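Local atomic coordinates of glucuronan lyase A (Trichoderma reesei, PDB entry 2ZZJ), a protein that probably cleaves beta-1,4-linked glucuronan chains as an endo-acting lyase of polysaccharide lyase family 20, on a calcium-binding beta-jelly roll. Residues T23-S28 with A37-Q42; F74-D79 with R217-D222; W80-Q85 with V146-W151; S86-Q91 with G198-S203. All blocks are in the same frame, centred on the assembly; numbering follows the deposited sequence.

Interaction 1 (T23-S28 with A37-Q42)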
loop_
_atom_site.group_PDB
_atom_site.type_symbol
_atom_site.label_atom_id
_atom_site.label_comp_id
_atom_site.label_asym_id
_atom_site.label_seq_id
_atom_site.Cartn_x
_atom_site.Cartn_y
_atom_site.Cartn_z
ATOM N N THR A 23 -3.124 13.666 -9.119
ATOM C CA THR A 23 -1.801 13.982 -9.665
ATOM C C THR A 23 -0.758 13.062 -9.039
ATOM O O THR A 23 -0.976 12.534 -7.945
ATOM C CB THR A 23 -1.395 15.471 -9.459
ATOM O OG1 THR A 23 -1.253 15.785 -8.064
ATOM C CG2 THR A 23 -2.443 16.425 -10.101
ATOM N N VAL A 24 0.343 12.854 -9.751
ATOM C CA VAL A 24 1.549 12.196 -9.233
ATOM C C VAL A 24 2.682 12.964 -9.881
ATOM O O VAL A 24 2.802 12.988 -11.129
ATOM C CB VAL A 24 1.660 10.708 -9.654
ATOM C CG1 VAL A 24 3.005 10.097 -9.204
ATOM C CG2 VAL A 24 0.489 9.853 -9.095
ATOM N N SER A 25 3.509 13.604 -9.076
ATOM C CA SER A 25 4.587 14.407 -9.637
ATOM C C SER A 25 5.856 14.303 -8.815
ATOM O O SER A 25 5.805 13.888 -7.648
ATOM C CB SER A 25 4.135 15.869 -9.721
ATOM O OG SER A 25 3.857 16.357 -8.429
ATOM N N GLU A 26 6.990 14.689 -9.408
ATOM C CA GLU A 26 8.247 14.797 -8.655
ATOM C C GLU A 26 8.392 16.170 -8.057
ATOM O O GLU A 26 8.085 17.175 -8.722
ATOM C CB GLU A 26 9.458 14.543 -9.572
ATOM C CG GLU A 26 9.382 13.285 -10.294
ATOM C CD GLU A 26 10.568 13.060 -11.199
ATOM O OE1 GLU A 26 11.242 14.056 -11.573
ATOM O OE2 GLU A 26 10.812 11.897 -11.552
ATOM N N VAL A 27 8.837 16.225 -6.796
ATOM C CA VAL A 27 9.050 17.485 -6.101
ATOM C C VAL A 27 10.439 17.467 -5.476
ATOM O O VAL A 27 11.017 16.394 -5.291
ATOM C CB VAL A 27 7.959 17.721 -5.008
ATOM C CG1 VAL A 27 6.560 17.718 -5.637
ATOM C CG2 VAL A 27 8.057 16.653 -3.857
ATOM N N SER A 28 10.979 18.652 -5.186
ATOM C CA SER A 28 12.269 18.790 -4.536
ATOM C C SER A 28 12.211 19.542 -3.205
ATOM O O SER A 28 13.235 19.673 -2.510
ATOM C CB SER A 28 13.285 19.434 -5.511
ATOM O OG SER A 28 12.706 20.572 -6.155
ATOM N N ALA A 37 11.405 13.640 -4.296
ATOM C CA ALA A 37 10.406 12.682 -3.780
ATOM C C ALA A 37 9.181 12.721 -4.692
ATOM O O ALA A 37 9.120 13.556 -5.600
ATOM C CB ALA A 37 10.049 13.021 -2.359
ATOM N N LEU A 38 8.193 11.866 -4.434
ATOM C CA LEU A 38 6.968 11.866 -5.213
ATOM C C LEU A 38 5.848 12.428 -4.395
ATOM O O LEU A 38 5.757 12.115 -3.214
ATOM C CB LEU A 38 6.604 10.453 -5.654
ATOM C CG LEU A 38 7.600 9.817 -6.625
ATOM C CD1 LEU A 38 7.233 8.353 -6.918
ATOM C CD2 LEU A 38 7.683 10.613 -7.947
ATOM N N LYS A 39 5.018 13.269 -5.015
ATOM C CA LYS A 39 3.824 13.816 -4.362
ATOM C C LYS A 39 2.592 13.237 -5.049
ATOM O O LYS A 39 2.458 13.338 -6.274
ATOM C CB LYS A 39 3.803 15.344 -4.457
ATOM C CG LYS A 39 2.584 15.967 -3.775
ATOM C CD LYS A 39 2.622 17.493 -3.811
ATOM C CE LYS A 39 2.555 18.001 -5.254
ATOM N NZ LYS A 39 2.159 19.466 -5.208
ATOM N N MET A 40 1.703 12.607 -4.278
ATOM C CA MET A 40 0.450 12.071 -4.803
ATOM C C MET A 40 -0.683 12.923 -4.247
ATOM O O MET A 40 -0.710 13.203 -3.041
ATOM C CB MET A 40 0.214 10.619 -4.352
ATOM C CG MET A 40 0.990 9.548 -5.143
ATOM S SD MET A 40 2.741 9.831 -5.116
ATOM C CE MET A 40 3.292 8.174 -5.538
ATOM N N THR A 41 -1.601 13.342 -5.111
ATOM C CA THR A 41 -2.807 14.073 -4.643
ATOM C C THR A 41 -4.078 13.463 -5.208
ATOM O O THR A 41 -4.069 12.830 -6.302
ATOM C CB THR A 41 -2.750 15.603 -4.941
ATOM O OG1 THR A 41 -3.147 15.861 -6.300
ATOM C CG2 THR A 41 -1.361 16.152 -4.677
ATOM N N GLN A 42 -5.166 13.614 -4.458
ATOM C CA GLN A 42 -6.492 13.252 -4.952
ATOM C C GLN A 42 -7.507 14.318 -4.542
ATOM O O GLN A 42 -7.342 14.978 -3.510
ATOM C CB GLN A 42 -6.947 11.880 -4.446
ATOM C CG GLN A 42 -6.525 10.711 -5.367
ATOM C CD GLN A 42 -7.281 10.796 -6.709
ATOM O OE1 GLN A 42 -8.327 11.459 -6.790
ATOM N NE2 GLN A 42 -6.753 10.144 -7.753
HETATM O O HOH W 1 1.309 15.533 -7.379
HETATM O O HOH W 2 3.688 19.265 -8.054
#
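Thr23 and Thr41 face each other at one end of a beta hairpin whose strands, 23-27 and 37-42, run antiparallel. Both backbones bond here, Thr23 N to Thr41 O and Thr41 N to Thr23 O, and the pair is locked a third time by the hydroxyls, Thr23 OG1 lying 2.6 Å from Thr41 OG1. Each hydroxyl sits between its own backbone N and carbonyl carbon (chi1 65° in Thr23, 82° in Thr41), a rotation that aims the two oxygens within bonding distance of each other.

The ladder repeats at Ser25 with Lys39 and at Val27 with Ala37, so that N and O of every hydrogen-bonded pair are used. The straightest bond, 172° at the hydrogen, joins Lys39 N to Ser25 O over 2.8 Å. Lys39 O takes a second donor, a water at 2.7 Å from this oxygen; the same water binds Thr23 OG1 and Ser25 OG. Another water links Ser25 OG to Lys39 NZ, the latter only weakly.

Beside this polar row, Val27 CG1 packs 3.8 Å from Lys39 CB, the two side chains crossing at about a right angle. The other face is apolar in its middle: Val24 CG2 lies 4.0 Å from Met40 CG, and Glu26 CG rests on Leu38 CD2 while its carboxylate reaches Leu10 N.

Strand 37-43 continues the sheet to strand 216-227. The chemistry is thus two-sided: on the Ser25 face the hydroxyls and Lys39 O are joined through one water, with the lysine ammonium only weakly attached, whereas Val24 and Met40 turn into the sandwich of the jelly roll.

Interaction 2 (F74-D79 with R217-D222); sequences FRLSED and RQVWYD. With CA (calcium ion), chain B.
Strands 74-76 and 217-222 pair antiparallel at 161°, their axes 4.6 Å apart, with Phe74 opposite Tyr221, Arg75 opposite Trp220 and Leu76 opposite Val219. Arg75 and Trp220 form the hydrogen-bonded pair; Trp220 N meets Arg75 O at 2.9 Å. One step on, where the first strand has ended, Ser77 N still reaches Gln218 O.

On the Arg75 face the side chains of Arg75 and Trp220 run alongside each other. With CG anti to the backbone N (chi1 -180°) and the chain extended to NE, the arginine carries NH1 over one face of the indole, 3.6 Å from Trp220 CZ3. The guanidinium stands on edge, its plane 89° from that of the ring, and the cation-pi attraction is long and at most weak. Ser77 CA also touches Trp220 CZ3. NH1 has a firmer partner in a bound citrate, probably from the crystallisation liquor.

On the opposite face, Leu76 CD2 packs 3.9 Å from Val219 CG2, and Phe74 CB lies 4.0 Å from Tyr221 CE1; the Tyr221 hydroxyl bonds Ile89 O in the facing sheet. Past the end of strand 74-76, Ser77 OG donates to Asp79 OD1 and accepts from a water held by Gln218 N.

Beyond the paired residues, Asp222 chelates the calcium ion through OD1 at 2.4 Å and OD2 at 2.6 Å; the carbonyl oxygens of Asp7, Lys33 and Ser36 and two waters complete the site. One strand therefore supplies both sheet bonds and a bidentate carboxylate, whose negative charge is likely to be largely balanced by the metal.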
loop_
_atom_site.group_PDB
_atom_site.type_symbol
_atom_site.label_atom_id
_atom_site.label_comp_id
_atom_site.label_asym_id
_atom_site.label_seq_id
_atom_site.Cartn_x
_atom_site.Cartn_y
_atom_site.Cartn_z
ATOM N N PHE A 74 6.795 7.578 3.747
ATOM C CA PHE A 74 5.618 8.387 3.358
ATOM C C PHE A 74 5.376 9.515 4.351
ATOM O O PHE A 74 5.861 9.467 5.479
ATOM C CB PHE A 74 4.351 7.527 3.194
ATOM C CG PHE A 74 3.682 7.184 4.504
ATOM C CD1 PHE A 74 2.643 7.970 4.995
ATOM C CD2 PHE A 74 4.155 6.103 5.277
ATOM C CE1 PHE A 74 2.021 7.667 6.245
ATOM C CE2 PHE A 74 3.549 5.789 6.546
ATOM C CZ PHE A 74 2.494 6.580 7.004
ATOM N N ARG A 75 4.613 10.512 3.910
ATOM C CA ARG A 75 4.378 11.708 4.684
ATOM C C ARG A 75 2.991 12.223 4.343
ATOM O O ARG A 75 2.662 12.414 3.171
ATOM C CB ARG A 75 5.418 12.757 4.302
ATOM C CG ARG A 75 5.266 14.078 5.066
ATOM C CD ARG A 75 6.189 15.096 4.437
ATOM N NE ARG A 75 6.209 16.361 5.171
ATOM C CZ ARG A 75 5.356 17.356 4.956
ATOM N NH1 ARG A 75 4.404 17.231 4.061
ATOM N NH2 ARG A 75 5.464 18.493 5.643
ATOM N N LEU A 76 2.164 12.433 5.371
ATOM C CA LEU A 76 0.897 13.115 5.151
ATOM C C LEU A 76 1.136 14.614 5.176
ATOM O O LEU A 76 2.045 15.094 5.869
ATOM C CB LEU A 76 -0.089 12.793 6.253
ATOM C CG LEU A 76 -0.331 11.310 6.572
ATOM C CD1 LEU A 76 -1.300 11.129 7.751
ATOM C CD2 LEU A 76 -0.849 10.578 5.330
ATOM N N SER A 77 0.291 15.368 4.483
ATOM C CA SER A 77 0.349 16.842 4.587
ATOM C C SER A 77 0.315 17.285 6.060
ATOM O O SER A 77 -0.305 16.666 6.911
ATOM C CB SER A 77 -0.812 17.503 3.849
ATOM O OG SER A 77 -2.016 17.152 4.511
ATOM N N GLU A 78 1.025 18.357 6.346
ATOM C CA GLU A 78 0.996 18.874 7.712
ATOM C C GLU A 78 -0.438 19.199 8.198
ATOM O O GLU A 78 -0.761 19.019 9.371
ATOM C CB GLU A 78 1.878 20.095 7.789
ATOM C CG GLU A 78 1.621 20.807 9.108
ATOM C CD GLU A 78 2.532 21.962 9.343
ATOM O OE1 GLU A 78 2.765 22.191 10.543
ATOM O OE2 GLU A 78 3.004 22.617 8.364
ATOM N N ASP A 79 -1.287 19.663 7.286
ATOM C CA ASP A 79 -2.656 19.994 7.604
ATOM C C ASP A 79 -3.651 18.866 7.323
ATOM O O ASP A 79 -4.844 19.148 7.118
ATOM C CB ASP A 79 -3.060 21.248 6.830
ATOM C CG ASP A 79 -3.008 21.061 5.322
ATOM O OD1 ASP A 79 -2.895 19.910 4.832
ATOM O OD2 ASP A 79 -3.096 22.083 4.629
ATOM N N ARG A 217 -6.481 15.985 -0.966
ATOM C CA ARG A 217 -5.643 15.186 -0.066
ATOM C C ARG A 217 -4.260 15.018 -0.666
ATOM O O ARG A 217 -4.152 14.769 -1.859
ATOM C CB ARG A 217 -6.283 13.824 0.164
ATOM C CG ARG A 217 -7.622 13.861 0.948
ATOM C CD ARG A 217 -7.314 13.965 2.450
ATOM N NE ARG A 217 -8.515 14.206 3.255
ATOM C CZ ARG A 217 -8.580 14.018 4.570
ATOM N NH1 ARG A 217 -7.506 13.557 5.243
ATOM N NH2 ARG A 217 -9.734 14.253 5.211
ATOM N N GLN A 218 -3.214 15.131 0.154
ATOM C CA GLN A 218 -1.820 15.042 -0.332
ATOM C C GLN A 218 -0.958 14.116 0.527
ATOM O O GLN A 218 -0.950 14.229 1.763
ATOM C CB GLN A 218 -1.144 16.406 -0.352
ATOM C CG GLN A 218 -1.985 17.541 -0.983
ATOM C CD GLN A 218 -1.322 18.850 -0.798
ATOM O OE1 GLN A 218 -1.673 19.620 0.101
ATOM N NE2 GLN A 218 -0.344 19.119 -1.635
ATOM N N VAL A 219 -0.214 13.226 -0.136
ATOM C CA VAL A 219 0.700 12.293 0.543
ATOM C C VAL A 219 1.978 12.237 -0.311
ATOM O O VAL A 219 1.877 12.172 -1.553
ATOM C CB VAL A 219 0.103 10.876 0.691
ATOM C CG1 VAL A 219 1.148 9.950 1.454
ATOM C CG2 VAL A 219 -1.252 10.918 1.441
ATOM N N TRP A 220 3.143 12.312 0.329
ATOM C CA TRP A 220 4.438 12.232 -0.343
ATOM C C TRP A 220 5.049 10.848 -0.093
ATOM O O TRP A 220 4.742 10.220 0.938
ATOM C CB TRP A 220 5.389 13.293 0.189
ATOM C CG TRP A 220 5.036 14.698 -0.201
ATOM C CD1 TRP A 220 5.672 15.483 -1.136
ATOM C CD2 TRP A 220 3.961 15.476 0.302
ATOM N NE1 TRP A 220 5.060 16.738 -1.215
ATOM C CE2 TRP A 220 4.009 16.744 -0.341
ATOM C CE3 TRP A 220 2.956 15.235 1.240
ATOM C CZ2 TRP A 220 3.080 17.740 -0.080
ATOM C CZ3 TRP A 220 2.042 16.264 1.520
ATOM C CH2 TRP A 220 2.111 17.483 0.861
ATOM N N TYR A 221 5.895 10.383 -1.026
ATOM C CA TYR A 221 6.572 9.100 -0.907
ATOM C C TYR A 221 8.020 9.242 -1.309
ATOM O O TYR A 221 8.364 10.102 -2.140
ATOM C CB TYR A 221 5.940 8.076 -1.854
ATOM C CG TYR A 221 4.554 7.666 -1.458
ATOM C CD1 TYR A 221 4.357 6.508 -0.691
ATOM C CD2 TYR A 221 3.456 8.419 -1.820
ATOM C CE1 TYR A 221 3.042 6.100 -0.303
ATOM C CE2 TYR A 221 2.137 8.038 -1.429
ATOM C CZ TYR A 221 1.960 6.880 -0.698
ATOM O OH TYR A 221 0.667 6.520 -0.394
ATOM N N ASP A 222 8.847 8.355 -0.795
ATOM C CA ASP A 222 10.259 8.336 -1.170
ATOM C C ASP A 222 10.879 7.005 -0.771
ATOM O O ASP A 222 10.311 6.273 0.042
ATOM C CB ASP A 222 10.958 9.489 -0.438
ATOM C CG ASP A 222 12.272 9.920 -1.111
ATOM O OD1 ASP A 222 12.714 9.277 -2.106
ATOM O OD2 ASP A 222 12.844 10.900 -0.613
HETATM CA CA CA B . 14.563 10.810 -2.559
HETATM O O HOH W 3 -4.120 16.353 2.797
HETATM O O HOH W 4 -3.568 19.188 2.010
HETATM O O HOH W 5 16.110 11.539 -4.363
HETATM O O HOH W 6 16.011 8.997 -1.908
#

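Interaction 3 (W80-Q85 with V146-W151)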
loop_
_atom_site.group_PDB
_atom_site.type_symbol
_atom_site.label_atom_id
_atom_site.label_comp_id
_atom_site.label_asym_id
_atom_site.label_seq_id
_atom_site.Cartn_x
_atom_site.Cartn_y
_atom_site.Cartn_z
ATOM N N TRP A 80 -3.161 17.613 7.318
ATOM C CA TRP A 80 -3.995 16.428 7.119
ATOM C C TRP A 80 -5.166 16.470 8.075
ATOM O O TRP A 80 -4.980 16.717 9.269
ATOM C CB TRP A 80 -3.190 15.126 7.342
ATOM C CG TRP A 80 -3.961 13.850 7.055
ATOM C CD1 TRP A 80 -4.680 13.092 7.948
ATOM C CD2 TRP A 80 -4.045 13.164 5.789
ATOM N NE1 TRP A 80 -5.237 12.001 7.309
ATOM C CE2 TRP A 80 -4.842 12.006 5.995
ATOM C CE3 TRP A 80 -3.527 13.420 4.503
ATOM C CZ2 TRP A 80 -5.144 11.094 4.953
ATOM C CZ3 TRP A 80 -3.810 12.507 3.478
ATOM C CH2 TRP A 80 -4.628 11.368 3.708
ATOM N N GLN A 81 -6.362 16.243 7.552
ATOM C CA GLN A 81 -7.581 16.283 8.365
ATOM C C GLN A 81 -7.932 14.847 8.680
ATOM O O GLN A 81 -8.479 14.112 7.841
ATOM C CB GLN A 81 -8.702 17.017 7.591
ATOM C CG GLN A 81 -9.890 17.415 8.460
ATOM C CD GLN A 81 -11.004 18.021 7.629
ATOM O OE1 GLN A 81 -11.975 17.346 7.292
ATOM N NE2 GLN A 81 -10.830 19.260 7.232
ATOM N N PHE A 82 -7.623 14.422 9.901
ATOM C CA PHE A 82 -7.841 13.041 10.283
ATOM C C PHE A 82 -9.352 12.786 10.319
ATOM O O PHE A 82 -10.120 13.608 10.896
ATOM C CB PHE A 82 -7.148 12.743 11.633
ATOM C CG PHE A 82 -5.649 12.786 11.560
ATOM C CD1 PHE A 82 -4.926 11.655 11.143
ATOM C CD2 PHE A 82 -4.951 13.945 11.882
ATOM C CE1 PHE A 82 -3.544 11.685 11.057
ATOM C CE2 PHE A 82 -3.571 13.984 11.815
ATOM C CZ PHE A 82 -2.853 12.843 11.379
ATOM N N GLN A 83 -9.762 11.670 9.698
ATOM C CA GLN A 83 -11.154 11.245 9.551
ATOM C C GLN A 83 -11.233 9.727 9.615
ATOM O O GLN A 83 -10.230 9.032 9.316
ATOM C CB GLN A 83 -11.774 11.768 8.231
ATOM C CG GLN A 83 -11.878 13.269 8.133
ATOM C CD GLN A 83 -12.909 13.871 9.102
ATOM O OE1 GLN A 83 -13.602 13.153 9.820
ATOM N NE2 GLN A 83 -13.009 15.187 9.103
ATOM N N PRO A 84 -12.391 9.187 10.063
ATOM C CA PRO A 84 -12.626 7.757 10.206
ATOM C C PRO A 84 -12.634 6.940 8.917
ATOM O O PRO A 84 -12.584 5.708 8.986
ATOM C CB PRO A 84 -14.029 7.680 10.850
ATOM C CG PRO A 84 -14.621 9.043 10.759
ATOM C CD PRO A 84 -13.518 10.009 10.580
ATOM N N GLN A 85 -12.752 7.592 7.762
ATOM C CA GLN A 85 -12.697 6.876 6.478
ATOM C C GLN A 85 -11.285 6.350 6.244
ATOM O O GLN A 85 -10.345 6.783 6.908
ATOM C CB GLN A 85 -13.121 7.771 5.317
ATOM C CG GLN A 85 -14.637 8.041 5.268
ATOM C CD GLN A 85 -15.060 8.834 4.056
ATOM O OE1 GLN A 85 -14.529 9.903 3.777
ATOM N NE2 GLN A 85 -16.085 8.346 3.364
ATOM N N VAL A 146 -0.060 7.747 13.605
ATOM C CA VAL A 146 0.593 8.430 12.519
ATOM C C VAL A 146 0.441 9.937 12.682
ATOM O O VAL A 146 -0.697 10.457 12.666
ATOM C CB VAL A 146 -0.006 7.985 11.132
ATOM C CG1 VAL A 146 0.716 8.667 10.030
ATOM C CG2 VAL A 146 0.063 6.460 10.961
ATOM N N SER A 147 1.562 10.619 12.841
ATOM C CA SER A 147 1.600 12.072 12.877
ATOM C C SER A 147 1.609 12.688 11.485
ATOM O O SER A 147 2.245 12.179 10.561
ATOM C CB SER A 147 2.815 12.552 13.667
ATOM O OG SER A 147 4.015 12.210 12.979
ATOM N N ALA A 148 0.893 13.786 11.331
ATOM C CA ALA A 148 0.898 14.518 10.072
ATOM C C ALA A 148 2.156 15.366 9.902
ATOM O O ALA A 148 2.788 15.771 10.895
ATOM C CB ALA A 148 -0.372 15.414 9.977
ATOM N N GLY A 149 2.517 15.671 8.656
ATOM C CA GLY A 149 3.617 16.585 8.364
ATOM C C GLY A 149 5.010 16.089 8.704
ATOM O O GLY A 149 5.964 16.886 8.688
ATOM N N ALA A 150 5.140 14.775 8.919
ATOM C CA ALA A 150 6.409 14.141 9.237
ATOM C C ALA A 150 6.636 12.895 8.370
ATOM O O ALA A 150 5.708 12.105 8.186
ATOM C CB ALA A 150 6.413 13.731 10.721
ATOM N N TRP A 151 7.874 12.686 7.919
ATOM C CA TRP A 151 8.215 11.448 7.177
ATOM C C TRP A 151 8.180 10.245 8.100
ATOM O O TRP A 151 8.868 10.221 9.158
ATOM C CB TRP A 151 9.595 11.545 6.535
ATOM C CG TRP A 151 9.593 12.412 5.317
ATOM C CD1 TRP A 151 9.989 13.727 5.216
ATOM C CD2 TRP A 151 9.139 12.023 4.034
ATOM N NE1 TRP A 151 9.824 14.162 3.924
ATOM C CE2 TRP A 151 9.306 13.131 3.174
ATOM C CE3 TRP A 151 8.589 10.833 3.518
ATOM C CZ2 TRP A 151 8.950 13.084 1.823
ATOM C CZ3 TRP A 151 8.248 10.782 2.187
ATOM C CH2 TRP A 151 8.427 11.909 1.347
#
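Phe82 has its CG anti to the carbonyl carbon (chi1 -67°), a rotation that extends the ring toward Ala148. Trp80 touches the same methyl with its CB, while its CG, anti to the backbone N (chi1 -176°), carries the indole away from segment 146-151 and over the Phe82 ring. These residues belong to two loops of the beta-jelly roll: 80-85 connects strand 66-76 to strand 86-95, while loop 146-151 leads from strand 135-145 into strand 152-160.

Ala148 CB is the shared contact point, 3.9 Å from Trp80 CB and 3.8 Å from Phe82 CZ. Within loop 80-85 the two aromatics brace one another: Trp80 CD1 stands 3.5 Å above the centre of the Phe82 ring, while Phe82 CG lies in the indole plane, at its edge. An alanine in place of Phe82 is likely to open a gap beside Ala148 and leave Trp80 CD1 without the ring face beneath it.

The indole itself is held farther in, by a cation-pi contact with Arg217 and an edge-to-face meeting with Tyr87. Leu76 touches both Phe82 and Val146, placing the loops against the end of strand 66-76. Gly149, whose positive phi favours glycine, turns the second loop and is bonded to Leu76 through the backbone. At the outer end of the phenylalanine ring, CE1 and CZ both approach the carbonyl oxygen of Val146, Phe82 CZ at 3.5 Å from Val146 O.

Interaction 4 (S86-Q91 with G198-S203); sequences SYNIAQ and GLYANS
Ser86 is gripped by two consecutive residues just after the chain has left its short strand 199-200: its backbone N donates to Ser203 OG at 2.9 Å, and its hydroxyl donates to Asn202 OD1 at 2.7 Å. The second bond lies in the amide's carbonyl plane, on a lone pair. One water ties Ser86 OG, Asn88 OD1 and Asn202 ND2 together, so both ends of the Asn202 amide are engaged. A leucine in place of Asn202 would probably leave the Ser86 hydroxyl and this water each short of a partner.

Asn88 and Tyr200 make the regular antiparallel hydrogen-bonded pair. With chi1 at -160°, Asn88 CG lies opposite the backbone N, and ND2 donates to Ala90 O and to a water bound by Gly198 O. Asn202 CB lies over one face of the Tyr200 ring, offset toward the rim, 3.4 Å above its plane; His53 also stacks on this ring. On the other side of the strand, Tyr87 CD1 touches Ala201 CB at 4.0 Å.

Gly198 N bonds Ile89 O at the corner, and Ile89 and Ala90 both face Ile112, a classic beta bulge within the jelly-roll sheet, while Ala201 centres an inverse gamma turn.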
loop_
_atom_site.group_PDB
_atom_site.type_symbol
_atom_site.label_atom_id
_atom_site.label_comp_id
_atom_site.label_asym_id
_atom_site.label_seq_id
_atom_site.Cartn_x
_atom_site.Cartn_y
_atom_site.Cartn_z
ATOM N N SER A 86 -11.153 5.402 5.321
ATOM C CA SER A 86 -9.841 4.925 4.882
ATOM C C SER A 86 -9.262 5.812 3.803
ATOM O O SER A 86 -9.956 6.151 2.853
ATOM C CB SER A 86 -9.955 3.510 4.315
ATOM O OG SER A 86 -8.807 3.177 3.530
ATOM N N TYR A 87 -7.985 6.148 3.950
ATOM C CA TYR A 87 -7.142 6.648 2.842
ATOM C C TYR A 87 -6.014 5.633 2.715
ATOM O O TYR A 87 -5.212 5.470 3.632
ATOM C CB TYR A 87 -6.618 8.071 3.091
ATOM C CG TYR A 87 -7.740 9.086 3.131
ATOM C CD1 TYR A 87 -8.186 9.684 1.955
ATOM C CD2 TYR A 87 -8.399 9.394 4.343
ATOM C CE1 TYR A 87 -9.236 10.605 1.976
ATOM C CE2 TYR A 87 -9.458 10.316 4.374
ATOM C CZ TYR A 87 -9.873 10.904 3.177
ATOM O OH TYR A 87 -10.920 11.807 3.134
ATOM N N ASN A 88 -6.016 4.902 1.606
ATOM C CA ASN A 88 -5.083 3.806 1.425
ATOM C C ASN A 88 -3.766 4.403 0.940
ATOM O O ASN A 88 -3.771 5.348 0.145
ATOM C CB ASN A 88 -5.632 2.811 0.405
ATOM C CG ASN A 88 -4.981 1.445 0.525
ATOM O OD1 ASN A 88 -5.342 0.632 1.395
ATOM N ND2 ASN A 88 -4.013 1.181 -0.346
ATOM N N ILE A 89 -2.648 3.879 1.440
ATOM C CA ILE A 89 -1.344 4.425 1.061
ATOM C C ILE A 89 -0.417 3.441 0.293
ATOM O O ILE A 89 0.563 3.895 -0.318
ATOM C CB ILE A 89 -0.574 5.068 2.242
ATOM C CG1 ILE A 89 -0.267 4.039 3.358
ATOM C CG2 ILE A 89 -1.366 6.297 2.832
ATOM C CD1 ILE A 89 0.680 4.618 4.471
ATOM N N ALA A 90 -0.704 2.133 0.358
ATOM C CA ALA A 90 0.063 1.107 -0.403
ATOM C C ALA A 90 -0.780 -0.147 -0.540
ATOM O O ALA A 90 -1.668 -0.418 0.309
ATOM C CB ALA A 90 1.375 0.761 0.317
ATOM N N GLN A 91 -0.528 -0.933 -1.585
ATOM C CA GLN A 91 -1.281 -2.190 -1.698
ATOM C C GLN A 91 -0.604 -3.154 -2.617
ATOM O O GLN A 91 0.092 -2.717 -3.560
ATOM C CB GLN A 91 -2.704 -1.938 -2.203
ATOM C CG GLN A 91 -2.836 -1.191 -3.518
ATOM C CD GLN A 91 -4.264 -1.278 -4.099
ATOM O OE1 GLN A 91 -5.006 -2.210 -3.793
ATOM N NE2 GLN A 91 -4.640 -0.303 -4.916
ATOM N N GLY A 198 0.933 4.699 -3.112
ATOM C CA GLY A 198 0.234 5.900 -3.523
ATOM C C GLY A 198 -1.081 6.110 -2.810
ATOM O O GLY A 198 -1.588 5.208 -2.126
ATOM N N LEU A 199 -1.622 7.309 -3.000
ATOM C CA LEU A 199 -2.854 7.708 -2.304
ATOM C C LEU A 199 -4.030 7.137 -3.077
ATOM O O LEU A 199 -4.262 7.510 -4.248
ATOM C CB LEU A 199 -2.938 9.237 -2.242
ATOM C CG LEU A 199 -4.262 9.793 -1.660
ATOM C CD1 LEU A 199 -4.545 9.263 -0.210
ATOM C CD2 LEU A 199 -4.168 11.286 -1.678
ATOM N N TYR A 200 -4.767 6.255 -2.420
ATOM C CA TYR A 200 -5.975 5.652 -2.976
ATOM C C TYR A 200 -7.137 5.922 -2.037
ATOM O O TYR A 200 -7.254 5.322 -0.960
ATOM C CB TYR A 200 -5.742 4.155 -3.241
ATOM C CG TYR A 200 -6.991 3.338 -3.545
ATOM C CD1 TYR A 200 -8.036 3.887 -4.293
ATOM C CD2 TYR A 200 -7.085 2.002 -3.163
ATOM C CE1 TYR A 200 -9.177 3.131 -4.604
ATOM C CE2 TYR A 200 -8.235 1.234 -3.447
ATOM C CZ TYR A 200 -9.257 1.815 -4.189
ATOM O OH TYR A 200 -10.392 1.096 -4.490
ATOM N N ALA A 201 -7.959 6.888 -2.404
ATOM C CA ALA A 201 -8.986 7.362 -1.483
ATOM C C ALA A 201 -10.182 6.466 -1.644
ATOM O O ALA A 201 -11.160 6.829 -2.300
ATOM C CB ALA A 201 -9.311 8.835 -1.767
ATOM N N ASN A 202 -10.084 5.263 -1.093
ATOM C CA ASN A 202 -11.064 4.219 -1.405
ATOM C C ASN A 202 -12.455 4.409 -0.757
ATOM O O ASN A 202 -13.501 4.081 -1.347
ATOM C CB ASN A 202 -10.502 2.808 -1.155
ATOM C CG ASN A 202 -9.940 2.602 0.243
ATOM O OD1 ASN A 202 -9.540 3.530 0.924
ATOM N ND2 ASN A 202 -9.836 1.348 0.638
ATOM N N SER A 203 -12.469 4.951 0.453
ATOM C CA SER A 203 -13.737 5.170 1.155
ATOM C C SER A 203 -14.625 6.201 0.469
ATOM O O SER A 203 -15.867 6.142 0.630
ATOM C CB SER A 203 -13.495 5.567 2.609
ATOM O OG SER A 203 -13.099 4.441 3.374
HETATM O O HOH W 7 -7.823 0.624 2.545
HETATM O O HOH W 8 -2.661 2.671 -2.446
#

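In the fold
From the N terminus, interaction 1 closes first, a local hairpin with eight residues between its segments, complete before any other contact opens. Interaction 2 spans the longest loop, 137 residues, and joins the same sheet, since strands 37-43 and 216-227 are neighbours. Interactions 3 and 4 both nest inside that loop and cross each other, 86-91 falling between the segments of interaction 3, and 198-203 following them. Interaction 3 clasps two loops at the sandwich's end; interaction 4 lies in the second sheet. Leu199 of interaction 4 packs on Val219 of interaction 2, and Arg217 reaches Gln81 of interaction 3, tying both sheets and the loops together.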